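Local coordinates for protein type-2Ba cytolytic delta-endotoxin (PDB 2RCI) that probably kills the larvae of dipteran insects by making pores in the epithelial cell membrane of the midgut, at residues I21-A24 with I25-N29; I72-S75 with V76-S79; F44-A47 with L48-N52; S141-N144 with E145-R149. All blocks are in the same frame, centred on the assembly; numbering follows the deposited sequence. Where two conformers were deposited one is given.

Interaction 1 of 4, residues I21-A24 with I25-N29; sequences IAQA and IRLTN
The carbonyl oxygen of A24 is gripped twice by T28: the backbone amide T28 N reaches it at 2.9 Å and the hydroxyl T28 OG1 at 2.8 Å. The two donors arrive from opposite faces of the carbonyl plane, so the oxygen serves both the backbone amide and the hydroxyl of the same threonine. These residues belong to helix 21-31, one of the outer helices of the toxin's alpha/beta fold, and A24 and T28 look inward at strands 11-15 and 132-142. Threonine suits the place because OG1, set beside its own backbone N (chi1 -63°), folds back on the preceding turn, where A24 O accepts its proton in this buried place; alanine suits its own because a single CB lets the helix come close to the sheet. The other i to i+4 bonds are regular, as in I25 N to I21 O at 2.9 Å. Next to them, L27 CD1 lies alongside the aliphatic stem of Q23, pointing the same way, 3.8 Å from Q23 CG. The bend of R26 at chi3 (71°) swings its guanidinium back beside Q23, the side chains crossing at a slant, with R26 NH2 3.6 Å from Q23 NE2 and the amide and guanidinium planes 36° apart. The two groups do not bond to each other but share an acceptor, Q191 OE1, while R26 NH2 also forms a salt bridge with D194; the long polar side chains thus fasten the helix to the end of strand 177-192 and the residues just after it. On the outer side, two branched isoleucines lie one turn apart, and the methyl I21 CG2 presses on I25 CD1 at a tight 3.4 Å.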
loop_
_atom_site.group_PDB
_atom_site.type_symbol
_atom_site.label_atom_id
_atom_site.label_comp_id
_atom_site.label_asym_id
_atom_site.label_seq_id
_atom_site.Cartn_x
_atom_site.Cartn_y
_atom_site.Cartn_z
ATOM N N ILE A 21 17.443 -9.173 -3.182
ATOM C CA ILE A 21 17.290 -7.775 -2.739
ATOM C C ILE A 21 17.595 -6.761 -3.865
ATOM O O ILE A 21 16.905 -5.743 -3.985
ATOM C CB ILE A 21 18.093 -7.459 -1.423
ATOM C CG1 ILE A 21 17.427 -8.130 -0.199
ATOM C CG2 ILE A 21 18.185 -5.953 -1.192
ATOM C CD1 ILE A 21 18.178 -7.919 1.180
ATOM N N ALA A 22 18.621 -7.040 -4.680
ATOM C CA ALA A 22 18.983 -6.156 -5.811
ATOM C C ALA A 22 17.760 -5.868 -6.691
ATOM O O ALA A 22 17.463 -4.719 -7.004
ATOM C CB ALA A 22 20.091 -6.800 -6.650
ATOM N N GLN A 23 17.074 -6.931 -7.104
ATOM C CA GLN A 23 15.906 -6.823 -7.989
ATOM C C GLN A 23 14.770 -6.032 -7.330
ATOM O O GLN A 23 14.125 -5.177 -7.953
ATOM C CB GLN A 23 15.423 -8.220 -8.390
ATOM C CG GLN A 23 14.161 -8.213 -9.286
ATOM C CD GLN A 23 14.027 -9.497 -10.091
ATOM O OE1 GLN A 23 14.606 -10.532 -9.738
ATOM N NE2 GLN A 23 13.266 -9.430 -11.187
ATOM N N ALA A 24 14.523 -6.330 -6.061
ATOM C CA ALA A 24 13.546 -5.563 -5.267
ATOM C C ALA A 24 13.859 -4.059 -5.210
ATOM O O ALA A 24 12.967 -3.226 -5.358
ATOM C CB ALA A 24 13.435 -6.148 -3.873
ATOM N N ILE A 25 15.133 -3.716 -5.018
ATOM C CA ILE A 25 15.547 -2.324 -4.964
ATOM C C ILE A 25 15.300 -1.656 -6.314
ATOM O O ILE A 25 14.776 -0.537 -6.367
ATOM C CB ILE A 25 17.062 -2.186 -4.553
ATOM C CG1 ILE A 25 17.260 -2.584 -3.090
ATOM C CG2 ILE A 25 17.586 -0.740 -4.808
ATOM C CD1 ILE A 25 18.723 -2.919 -2.718
ATOM N N ARG A 26 15.670 -2.351 -7.394
ATOM C CA ARG A 26 15.537 -1.808 -8.750
ATOM C C ARG A 26 14.060 -1.468 -9.023
ATOM O O ARG A 26 13.723 -0.339 -9.437
ATOM C CB ARG A 26 16.044 -2.813 -9.803
ATOM C CG ARG A 26 15.933 -2.240 -11.235
ATOM C CD ARG A 26 16.454 -3.156 -12.291
ATOM N NE ARG A 26 15.619 -4.333 -12.517
ATOM C CZ ARG A 26 15.938 -5.556 -12.117
ATOM N NH1 ARG A 26 17.074 -5.782 -11.446
ATOM N NH2 ARG A 26 15.127 -6.562 -12.391
ATOM N N LEU A 27 13.194 -2.453 -8.752
ATOM C CA LEU A 27 11.754 -2.330 -9.047
ATOM C C LEU A 27 11.055 -1.295 -8.162
ATOM O O LEU A 27 10.218 -0.550 -8.628
ATOM C CB LEU A 27 11.063 -3.690 -9.015
ATOM C CG LEU A 27 11.558 -4.739 -10.042
ATOM C CD1 LEU A 27 10.961 -6.133 -9.788
ATOM C CD2 LEU A 27 11.309 -4.309 -11.512
ATOM N N THR A 28 11.425 -1.245 -6.888
ATOM C CA THR A 28 10.944 -0.211 -5.972
ATOM C C THR A 28 11.371 1.174 -6.485
ATOM O O THR A 28 10.553 2.090 -6.564
ATOM C CB THR A 28 11.461 -0.506 -4.546
ATOM O OG1 THR A 28 10.908 -1.759 -4.115
ATOM C CG2 THR A 28 11.075 0.612 -3.550
ATOM N N ASN A 29 12.646 1.319 -6.868
ATOM C CA ASN A 29 13.124 2.574 -7.472
ATOM C C ASN A 29 12.311 2.991 -8.699
ATOM O O ASN A 29 11.994 4.168 -8.873
ATOM C CB ASN A 29 14.610 2.480 -7.865
ATOM C CG ASN A 29 15.547 2.641 -6.684
ATOM O OD1 ASN A 29 15.126 2.990 -5.580
ATOM N ND2 ASN A 29 16.841 2.404 -6.918
#

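Interaction 2 of 4, residues I72-S75 with V76-S79; sequences IEVS and VMIS
M77 N donates to E73 O at 3.0 Å and I78 N to V74 O at 2.9 Å, backbone bonds that join each residue to the one four places on, and S79 N follows to S75 O at 3.0 Å. With E73 at the N-cap position, the bond to its carbonyl marks the first turn of the helix.

Polar side chains form a second group. The hydroxyl S75 OG donates to the carboxylate E73 OE2 at 2.6 Å, meeting it from above the carboxylate plane. Serine reaches it because OG stands between its backbone N and carbonyl carbon (chi1 64°). A glutamate near the helix start would probably also be favoured by the helix dipole.

Apolar contacts make up the third group. The extended I72 lays its outer end under the first turn: I72 CD1 meets M77 CB at 4.0 Å, the two chains crossing at about a right angle, and I72 CG1 sits 4.1 Å from V76 CG1. Farther round, V74 CG1 touches I78 CD1 at 3.7 Å. Apolar side chains suit these places because V74 and M77 also touch Y180 of the sheet and F110 of helix 96-110, while I78 packs on I106 of the same helix.

Together these bonds make a direct strand-to-helix junction, in which strand 71-73, paired with strand 177-192, turns without a linker into helix 74-89; it joins one of the helical layers to the central sheet of this alpha/beta toxin fold.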
loop_
_atom_site.group_PDB
_atom_site.type_symbol
_atom_site.label_atom_id
_atom_site.label_comp_id
_atom_site.label_asym_id
_atom_site.label_seq_id
_atom_site.Cartn_x
_atom_site.Cartn_y
_atom_site.Cartn_z
ATOM N N ILE A 72 -17.301 2.657 10.329
ATOM C CA ILE A 72 -16.713 1.319 10.423
ATOM C C ILE A 72 -15.723 1.279 11.568
ATOM O O ILE A 72 -15.051 2.288 11.869
ATOM C CB ILE A 72 -15.973 0.948 9.089
ATOM C CG1 ILE A 72 -15.690 -0.562 8.994
ATOM C CG2 ILE A 72 -14.726 1.845 8.858
ATOM C CD1 ILE A 72 -15.448 -0.978 7.550
ATOM N N GLU A 73 -15.607 0.103 12.196
ATOM C CA GLU A 73 -14.546 -0.083 13.153
ATOM C C GLU A 73 -13.261 -0.294 12.384
ATOM O O GLU A 73 -13.243 -0.997 11.354
ATOM C CB GLU A 73 -14.807 -1.280 14.084
ATOM C CG GLU A 73 -13.799 -1.366 15.214
ATOM C CD GLU A 73 -14.102 -2.517 16.175
ATOM O OE1 GLU A 73 -15.243 -2.589 16.670
ATOM O OE2 GLU A 73 -13.192 -3.338 16.427
ATOM N N VAL A 74 -12.194 0.305 12.903
ATOM C CA VAL A 74 -10.898 0.281 12.224
ATOM C C VAL A 74 -10.472 -1.185 11.968
ATOM O O VAL A 74 -10.051 -1.515 10.870
ATOM C CB VAL A 74 -9.825 1.134 12.960
ATOM C CG1 VAL A 74 -8.386 0.853 12.410
ATOM C CG2 VAL A 74 -10.132 2.630 12.818
ATOM N N SER A 75 -10.561 -2.058 12.981
ATOM C CA SER A 75 -10.234 -3.489 12.758
ATOM C C SER A 75 -10.979 -4.150 11.594
ATOM O O SER A 75 -10.398 -4.908 10.826
ATOM C CB SER A 75 -10.530 -4.286 14.039
ATOM O OG SER A 75 -11.927 -4.236 14.322
ATOM N N VAL A 76 -12.276 -3.864 11.473
ATOM C CA VAL A 76 -13.125 -4.438 10.409
ATOM C C VAL A 76 -12.667 -3.906 9.044
ATOM O O VAL A 76 -12.599 -4.645 8.053
ATOM C CB VAL A 76 -14.611 -4.154 10.712
ATOM C CG1 VAL A 76 -15.523 -4.614 9.583
ATOM C CG2 VAL A 76 -14.983 -4.855 12.050
ATOM N N MET A 77 -12.322 -2.622 9.013
ATOM C CA MET A 77 -11.772 -2.010 7.802
ATOM C C MET A 77 -10.469 -2.680 7.361
ATOM O O MET A 77 -10.284 -2.985 6.176
ATOM C CB MET A 77 -11.528 -0.515 8.005
ATOM C CG MET A 77 -10.955 0.144 6.766
ATOM S SD MET A 77 -11.064 1.935 6.842
ATOM C CE MET A 77 -10.255 2.325 8.397
ATOM N N ILE A 78 -9.583 -2.910 8.326
ATOM C CA ILE A 78 -8.288 -3.572 8.082
ATOM C C ILE A 78 -8.504 -4.970 7.500
ATOM O O ILE A 78 -7.807 -5.354 6.549
ATOM C CB ILE A 78 -7.433 -3.605 9.388
ATOM C CG1 ILE A 78 -6.927 -2.186 9.723
ATOM C CG2 ILE A 78 -6.246 -4.596 9.254
ATOM C CD1 ILE A 78 -6.379 -2.046 11.171
ATOM N N SER A 79 -9.435 -5.728 8.090
ATOM C CA SER A 79 -9.786 -7.081 7.593
ATOM C C SER A 79 -10.301 -7.047 6.147
ATOM O O SER A 79 -9.909 -7.891 5.322
ATOM C CB SER A 79 -10.826 -7.744 8.484
ATOM O OG SER A 79 -10.316 -7.894 9.800
#

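Interaction 3 of 4, residues F44-A47 with L48-N52; sequences FEKA and LQIAN
The ring of F44 and the side chain of L48 cross at a slant, so that the leucine offers one methyl to a face of the aromatic. L48 CD1 stands 3.9 Å from the centroid of the F44 ring and 27° off its normal, a CH-pi contact displaced toward the rim, where F44 CE2 lies 3.5 Å from the same methyl. The phenylalanine reaches it because its CG is anti to the backbone N (chi1 -173°), while L48 turns its CG beside its own N and leans back along the helix. Both then rest on T62 of strand 57-64. Helix 44-53 is amphipathic and lies against the sheet: A47 and A51, one turn apart, bring only a methyl each toward L187 of strand 177-192, which allows close approach, whereas E45, K46 and Q49 keep their polar ends on the outer side. K46 bends at chi2 and slants across I50, K46 CG coming to 4.1 Å from I50 CD1; the aliphatic stem of the lysine covers part of the isoleucine, whose side chain also meets T30 and F31 of helix 21-31. At the helix start N43 OD1 accepts K46 N, and farther on A51 N bonds to A47 O at 2.9 Å.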
loop_
_atom_site.group_PDB
_atom_site.type_symbol
_atom_site.label_atom_id
_atom_site.label_comp_id
_atom_site.label_asym_id
_atom_site.label_seq_id
_atom_site.Cartn_x
_atom_site.Cartn_y
_atom_site.Cartn_z
ATOM N N PHE A 44 -2.030 6.180 -10.835
ATOM C CA PHE A 44 -2.360 4.832 -11.350
ATOM C C PHE A 44 -1.983 4.655 -12.821
ATOM O O PHE A 44 -1.402 3.621 -13.231
ATOM C CB PHE A 44 -3.861 4.587 -11.149
ATOM C CG PHE A 44 -4.311 3.181 -11.466
ATOM C CD1 PHE A 44 -3.825 2.099 -10.738
ATOM C CD2 PHE A 44 -5.264 2.960 -12.463
ATOM C CE1 PHE A 44 -4.255 0.814 -11.018
ATOM C CE2 PHE A 44 -5.704 1.697 -12.762
ATOM C CZ PHE A 44 -5.206 0.606 -12.027
ATOM N N GLU A 45 -2.329 5.662 -13.624
ATOM C CA GLU A 45 -2.070 5.613 -15.053
ATOM C C GLU A 45 -0.566 5.496 -15.276
ATOM O O GLU A 45 -0.116 4.689 -16.072
ATOM C CB GLU A 45 -2.608 6.873 -15.730
ATOM C CG GLU A 45 -2.218 6.990 -17.203
ATOM C CD GLU A 45 -2.512 8.370 -17.814
ATOM O OE1 GLU A 45 -3.012 9.265 -17.110
ATOM O OE2 GLU A 45 -2.219 8.559 -19.019
ATOM N N LYS A 46 0.200 6.325 -14.568
ATOM C CA LYS A 46 1.666 6.272 -14.688
ATOM C C LYS A 46 2.247 4.946 -14.187
ATOM O O LYS A 46 3.186 4.395 -14.793
ATOM C CB LYS A 46 2.305 7.464 -13.944
ATOM C CG LYS A 46 3.845 7.486 -13.974
ATOM C CD LYS A 46 4.389 7.948 -15.321
ATOM C CE LYS A 46 5.923 7.992 -15.305
ATOM N NZ LYS A 46 6.448 8.228 -16.677
ATOM N N ALA A 47 1.719 4.440 -13.072
ATOM C CA ALA A 47 2.165 3.143 -12.559
ATOM C C ALA A 47 1.922 2.036 -13.586
ATOM O O ALA A 47 2.769 1.183 -13.799
ATOM C CB ALA A 47 1.494 2.812 -11.219
ATOM N N LEU A 48 0.772 2.070 -14.259
ATOM C CA LEU A 48 0.520 1.126 -15.340
ATOM C C LEU A 48 1.448 1.313 -16.550
ATOM O O LEU A 48 1.871 0.342 -17.158
ATOM C CB LEU A 48 -0.948 1.151 -15.760
ATOM C CG LEU A 48 -1.882 0.439 -14.773
ATOM C CD1 LEU A 48 -3.309 0.670 -15.163
ATOM C CD2 LEU A 48 -1.588 -1.075 -14.777
ATOM N N GLN A 49 1.768 2.552 -16.893
ATOM C CA GLN A 49 2.755 2.795 -17.964
ATOM C C GLN A 49 4.100 2.165 -17.574
ATOM O O GLN A 49 4.738 1.485 -18.374
ATOM C CB GLN A 49 2.934 4.288 -18.215
ATOM C CG GLN A 49 1.697 5.001 -18.774
ATOM C CD GLN A 49 1.331 4.545 -20.190
ATOM O OE1 GLN A 49 2.173 4.517 -21.099
ATOM N NE2 GLN A 49 0.079 4.183 -20.377
ATOM N N ILE A 50 4.512 2.378 -16.333
ATOM C CA ILE A 50 5.778 1.835 -15.833
ATOM C C ILE A 50 5.780 0.295 -15.890
ATOM O O ILE A 50 6.717 -0.312 -16.420
ATOM C CB ILE A 50 6.081 2.344 -14.412
ATOM C CG1 ILE A 50 6.469 3.831 -14.451
ATOM C CG2 ILE A 50 7.173 1.505 -13.748
ATOM C CD1 ILE A 50 6.487 4.522 -13.075
ATOM N N ALA A 51 4.716 -0.319 -15.378
ATOM C CA ALA A 51 4.535 -1.765 -15.455
ATOM C C ALA A 51 4.646 -2.277 -16.906
ATOM O O ALA A 51 5.335 -3.269 -17.164
ATOM C CB ALA A 51 3.230 -2.187 -14.801
ATOM N N ASN A 52 4.008 -1.567 -17.840
ATOM C CA ASN A 52 4.062 -1.885 -19.268
ATOM C C ASN A 52 5.469 -1.872 -19.843
ATOM O O ASN A 52 5.762 -2.601 -20.814
ATOM C CB ASN A 52 3.215 -0.883 -20.094
ATOM C CG ASN A 52 2.925 -1.391 -21.513
ATOM O OD1 ASN A 52 2.499 -2.528 -21.684
ATOM N ND2 ASN A 52 3.141 -0.533 -22.527
#

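Interaction 4 of 4, residues S141-N144 with E145-R149; sequences SIQN and EDTGR
T147 packs tightly beneath the end of the strand: its methyl T147 CG2 lies 3.8 Å from I142 O, and its backbone amide T147 N bonds to N144 O at 3.0 Å, coming from well above the carbonyl plane. The hydroxyl, standing between the backbone N and the carbonyl carbon (chi1 68°), hydrogen-bonds to F150 O, and N144 O lies 3.0 Å from T147 OG1. Water 1 belongs to this packed half: it accepts from Q143 NE2, which has E17 as a further partner, and donates to G148 O and, at a short 2.7 Å from the water oxygen, to N144 O. A second direct bond is close by: the side-chain oxygen N144 OD1 accepts D146 N at 2.9 Å. Chain and side chain thus close two turns at once, a type I beta turn over N144 to T147 and an Asx turn from N144 to D146, in the loop that carries strand 132-142 round to its antiparallel neighbour 150-162. Asparagine suits this position because its short amide reaches the amide two residues on. G148 suits the place because a positive phi of 46° is easiest for a residue without CB.

The outer side is looser and wet. The E145 carboxylate stacks beside the N144 amide, planes 26° apart, with E145 OE1 only 3.7 Å from N144 ND2 and no bond between them. Water 2 ties the group, accepting from N144 ND2 and donating to E145 OE2 and D146 OD2; the last also holds N94 N and lies 2.7 Å from the oxygen of water 2.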
loop_
_atom_site.group_PDB
_atom_site.type_symbol
_atom_site.label_atom_id
_atom_site.label_comp_id
_atom_site.label_asym_id
_atom_site.label_seq_id
_atom_site.Cartn_x
_atom_site.Cartn_y
_atom_site.Cartn_z
ATOM N N SER A 141 7.641 -5.760 -1.919
ATOM C CA SER A 141 8.370 -6.650 -2.822
ATOM C C SER A 141 8.259 -8.056 -2.241
ATOM O O SER A 141 8.437 -8.256 -1.040
ATOM C CB SER A 141 9.832 -6.228 -2.966
ATOM O OG SER A 141 9.944 -4.910 -3.493
ATOM N N ILE A 142 7.947 -9.030 -3.087
ATOM C CA ILE A 142 7.576 -10.317 -2.563
ATOM C C ILE A 142 8.220 -11.407 -3.395
ATOM O O ILE A 142 8.070 -11.442 -4.617
ATOM C CB ILE A 142 6.032 -10.503 -2.602
ATOM C CG1 ILE A 142 5.342 -9.266 -2.012
ATOM C CG2 ILE A 142 5.631 -11.819 -1.871
ATOM C CD1 ILE A 142 3.878 -9.079 -2.505
ATOM N N GLN A 143 8.922 -12.303 -2.707
ATOM C CA GLN A 143 9.571 -13.426 -3.361
ATOM C C GLN A 143 9.709 -14.540 -2.333
ATOM O O GLN A 143 10.313 -14.364 -1.290
ATOM C CB GLN A 143 10.921 -13.027 -3.986
ATOM C CG GLN A 143 11.673 -14.211 -4.622
ATOM C CD GLN A 143 12.536 -14.918 -3.599
ATOM O OE1 GLN A 143 13.173 -14.257 -2.776
ATOM N NE2 GLN A 143 12.556 -16.256 -3.623
ATOM N N ASN A 144 9.118 -15.682 -2.645
ATOM C CA ASN A 144 9.250 -16.876 -1.807
ATOM C C ASN A 144 8.797 -18.098 -2.611
ATOM O O ASN A 144 8.643 -18.015 -3.823
ATOM C CB ASN A 144 8.519 -16.697 -0.451
ATOM C CG ASN A 144 7.015 -16.980 -0.514
ATOM O OD1 ASN A 144 6.408 -17.055 -1.601
ATOM N ND2 ASN A 144 6.404 -17.121 0.675
ATOM N N GLU A 145 8.574 -19.227 -1.943
ATOM C CA GLU A 145 8.203 -20.455 -2.662
ATOM C C GLU A 145 6.952 -20.308 -3.549
ATOM O O GLU A 145 6.865 -20.930 -4.615
ATOM C CB GLU A 145 8.054 -21.631 -1.696
ATOM C CG GLU A 145 6.950 -21.458 -0.657
ATOM C CD GLU A 145 7.362 -20.756 0.636
ATOM O OE1 GLU A 145 8.477 -20.154 0.728
ATOM O OE2 GLU A 145 6.527 -20.834 1.572
ATOM N N ASP A 146 6.006 -19.480 -3.119
ATOM C CA ASP A 146 4.746 -19.289 -3.819
ATOM C C ASP A 146 4.814 -18.251 -4.935
ATOM O O ASP A 146 3.828 -18.037 -5.634
ATOM C CB ASP A 146 3.588 -18.987 -2.869
ATOM C CG ASP A 146 3.189 -20.198 -2.047
ATOM O OD1 ASP A 146 3.336 -21.345 -2.543
ATOM O OD2 ASP A 146 2.723 -20.013 -0.910
ATOM N N THR A 147 5.980 -17.645 -5.123
ATOM C CA THR A 147 6.159 -16.785 -6.325
ATOM C C THR A 147 6.995 -17.486 -7.399
ATOM O O THR A 147 7.253 -16.906 -8.465
ATOM C CB THR A 147 6.799 -15.413 -6.015
ATOM O OG1 THR A 147 8.173 -15.586 -5.593
ATOM C CG2 THR A 147 5.997 -14.662 -4.954
ATOM N N GLY A 148 7.434 -18.717 -7.097
ATOM C CA GLY A 148 8.259 -19.500 -8.036
ATOM C C GLY A 148 9.405 -18.730 -8.688
ATOM O O GLY A 148 10.252 -18.109 -8.010
ATOM N N ARG A 149 9.390 -18.726 -10.020
ATOM C CA ARG A 149 10.420 -18.108 -10.851
ATOM C C ARG A 149 10.332 -16.571 -10.916
ATOM O O ARG A 149 11.013 -15.940 -11.750
ATOM C CB ARG A 149 10.316 -18.737 -12.270
ATOM C CG ARG A 149 11.442 -18.450 -13.237
HETATM O O HOH W 1 10.754 -17.714 -5.471
HETATM O O HOH W 2 4.220 -18.952 1.004
#

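From the N terminus the order is interaction 1 in helix 21-31, interaction 3 in helix 44-53, interaction 2 at the start of helix 74-89, and interaction 4 in the loop after strand 132-142. All four are local and in series, so none nests in or crosses another; interaction 4 alone closes a strand-to-strand loop. Interactions 1 and 4 meet directly, where A24 and T28 pack against S141. Interactions 1 and 3 stay about 6 Å apart at their nearest atoms, although I50 touches helix 21-31 near its end. Interaction 2 lies across the chain's centre from both, its centre about 31 Å from that of interaction 1, and reaches the same sheet as interaction 4.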